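Local coordinates for general Secretion Pathway Protein (Vibrio vulnificus, PDB 4G54) that probably binds peptidoglycan in the periplasm as part of the EpsAB fusion protein of the type II secretion system, at residues L37-W41 with H77-L81. Sequence-based numbering, arbitrary orientation.
Sequences LYKLW and HPLLL
Leu-37 and Leu-40, near the C-terminal end of helix 30-40, point toward segment 77-81, where Leu-37 reaches the start of strand 79-85, packing the helix against the antiparallel sheet of the peptidase C39-like domain. The two methyl groups of Leu-37 divide the work. With CG anti to the backbone N (chi1 -176°), the side chain reaches across to both the loop proline and the strand: Leu-37 CD1 meets Pro-78 CB at 4.0 Å, while Leu-37 CD2 lies against the backbone where Leu-79 joins Leu-80, 3.8 Å from Leu-80 N, and also touches Leu-80 CB. Leu-40 comes to the same proline with a single branch, its CD2 being 3.8 Å from Pro-78 CB and equally near Pro-78 CG, so that the pyrrolidine ring takes a methyl from each of two successive helix-face leucines. Leu-40 and Leu-80 also share Val-93 of strand 88-97, which extends this apolar layer to the next strand of the sheet.

Just past the leucines, the indole of Trp-41 reaches across and turns an edge toward the face of the His-77 imidazole. This is an offset edge-to-face pair with planes at 62° and centroids 6.0 Å apart; the closest carbons are Trp-41 CZ2 and His-77 CB, at 3.8 Å. Further edge-to-face partners, Phe-60 and Trp-209 for the indole and His-201 for the imidazole, make the pair part of a larger aromatic cluster. No direct hydrogen bond joins the two segments, but a water bridges them, lying in the indole plane to accept from Trp-41 NE1 and donating to Pro-78 O. Pro-78 O has a second donor, His-77 ND1, at 3.3 Å, in a rather long but nearly straight hydrogen bond (N-H...O 173°) that is consistent with a restrained imidazole rotation.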
loop_
_atom_site.group_PDB
_atom_site.type_symbol
_atom_site.label_atom_id
_atom_site.label_comp_id
_atom_site.label_asym_id
_atom_site.label_seq_id
_atom_site.Cartn_x
_atom_site.Cartn_y
_atom_site.Cartn_z
ATOM N N LEU A 37 -9.396 -5.286 0.345
ATOM C CA LEU A 37 -8.294 -4.295 0.390
ATOM C C LEU A 37 -8.147 -3.578 -0.936
ATOM O O LEU A 37 -7.944 -2.360 -0.968
ATOM C CB LEU A 37 -7.017 -5.046 0.831
ATOM C CG LEU A 37 -5.794 -4.161 1.032
ATOM C CD1 LEU A 37 -6.132 -3.170 2.090
ATOM C CD2 LEU A 37 -4.604 -5.062 1.494
ATOM N N TYR A 38 -8.351 -4.288 -2.052
ATOM C CA TYR A 38 -8.293 -3.584 -3.340
ATOM C C TYR A 38 -9.431 -2.552 -3.467
ATOM O O TYR A 38 -9.238 -1.500 -4.099
ATOM C CB TYR A 38 -8.455 -4.543 -4.500
ATOM C CG TYR A 38 -7.156 -5.167 -4.999
ATOM C CD1 TYR A 38 -6.837 -6.474 -4.711
ATOM C CD2 TYR A 38 -6.214 -4.411 -5.761
ATOM C CE1 TYR A 38 -5.604 -7.070 -5.289
ATOM C CE2 TYR A 38 -5.052 -4.927 -6.215
ATOM C CZ TYR A 38 -4.766 -6.253 -6.027
ATOM O OH TYR A 38 -3.593 -6.768 -6.522
ATOM N N LYS A 39 -10.579 -2.802 -2.873
ATOM C CA LYS A 39 -11.645 -1.800 -3.009
ATOM C C LYS A 39 -11.216 -0.450 -2.350
ATOM O O LYS A 39 -11.631 0.633 -2.783
ATOM C CB LYS A 39 -12.884 -2.263 -2.294
ATOM C CG LYS A 39 -13.513 -3.479 -2.846
ATOM C CD LYS A 39 -14.900 -3.739 -2.116
ATOM C CE LYS A 39 -15.269 -5.181 -2.290
ATOM N NZ LYS A 39 -16.497 -5.513 -1.504
ATOM N N LEU A 40 -10.438 -0.502 -1.247
ATOM C CA LEU A 40 -9.949 0.706 -0.590
ATOM C C LEU A 40 -9.075 1.511 -1.498
ATOM O O LEU A 40 -9.030 2.736 -1.370
ATOM C CB LEU A 40 -9.112 0.352 0.666
ATOM C CG LEU A 40 -9.787 0.384 1.990
ATOM C CD1 LEU A 40 -10.640 -0.760 1.975
ATOM C CD2 LEU A 40 -8.776 0.288 3.154
ATOM N N TRP A 41 -8.389 0.850 -2.434
ATOM C CA TRP A 41 -7.606 1.561 -3.422
ATOM C C TRP A 41 -8.453 2.004 -4.630
ATOM O O TRP A 41 -7.955 2.655 -5.588
ATOM C CB TRP A 41 -6.433 0.667 -3.872
ATOM C CG TRP A 41 -5.403 0.455 -2.805
ATOM C CD1 TRP A 41 -5.337 -0.545 -1.953
ATOM C CD2 TRP A 41 -4.270 1.294 -2.558
ATOM N NE1 TRP A 41 -4.227 -0.439 -1.125
ATOM C CE2 TRP A 41 -3.537 0.704 -1.496
ATOM C CE3 TRP A 41 -3.807 2.473 -3.154
ATOM C CZ2 TRP A 41 -2.301 1.282 -0.992
ATOM C CZ3 TRP A 41 -2.610 3.042 -2.667
ATOM C CH2 TRP A 41 -1.920 2.461 -1.593
ATOM N N HIS A 77 0.222 2.626 4.616
ATOM C CA HIS A 77 -1.070 2.473 3.926
ATOM C C HIS A 77 -1.743 1.258 4.540
ATOM O O HIS A 77 -1.176 0.522 5.389
ATOM C CB HIS A 77 -0.832 2.197 2.407
ATOM C CG HIS A 77 0.310 1.246 2.123
ATOM N ND1 HIS A 77 0.286 -0.118 2.313
ATOM C CD2 HIS A 77 1.500 1.532 1.535
ATOM C CE1 HIS A 77 1.436 -0.651 1.907
ATOM N NE2 HIS A 77 2.213 0.334 1.462
ATOM N N PRO A 78 -2.987 1.025 4.223
ATOM C CA PRO A 78 -3.740 -0.061 4.825
ATOM C C PRO A 78 -3.101 -1.424 4.485
ATOM O O PRO A 78 -2.384 -1.587 3.491
ATOM C CB PRO A 78 -5.153 0.074 4.205
ATOM C CG PRO A 78 -5.240 1.575 3.950
ATOM C CD PRO A 78 -3.828 1.971 3.458
ATOM N N LEU A 79 -3.365 -2.401 5.364
ATOM C CA LEU A 79 -2.845 -3.777 5.236
ATOM C C LEU A 79 -3.935 -4.741 5.515
ATOM O O LEU A 79 -4.997 -4.383 6.168
ATOM C CB LEU A 79 -1.759 -4.020 6.373
ATOM C CG LEU A 79 -0.502 -3.180 6.185
ATOM C CD1 LEU A 79 0.421 -3.432 7.352
ATOM C CD2 LEU A 79 0.290 -3.522 4.931
ATOM N N LEU A 80 -3.747 -6.028 5.115
ATOM C CA LEU A 80 -4.704 -7.097 5.531
ATOM C C LEU A 80 -4.049 -7.879 6.693
ATOM O O LEU A 80 -2.876 -8.321 6.520
ATOM C CB LEU A 80 -4.963 -8.041 4.353
ATOM C CG LEU A 80 -6.035 -9.137 4.653
ATOM C CD1 LEU A 80 -7.473 -8.481 4.703
ATOM C CD2 LEU A 80 -5.962 -10.156 3.482
ATOM N N LEU A 81 -4.747 -7.949 7.840
ATOM C CA LEU A 81 -4.164 -8.634 9.007
ATOM C C LEU A 81 -4.681 -10.076 8.978
ATOM O O LEU A 81 -5.867 -10.326 8.771
ATOM C CB LEU A 81 -4.636 -7.991 10.329
ATOM C CG LEU A 81 -4.301 -6.505 10.437
ATOM C CD1 LEU A 81 -4.721 -6.080 11.859
ATOM C CD2 LEU A 81 -2.834 -6.232 10.172
HETATM O O HOH W 1 -2.831 -2.018 0.847
#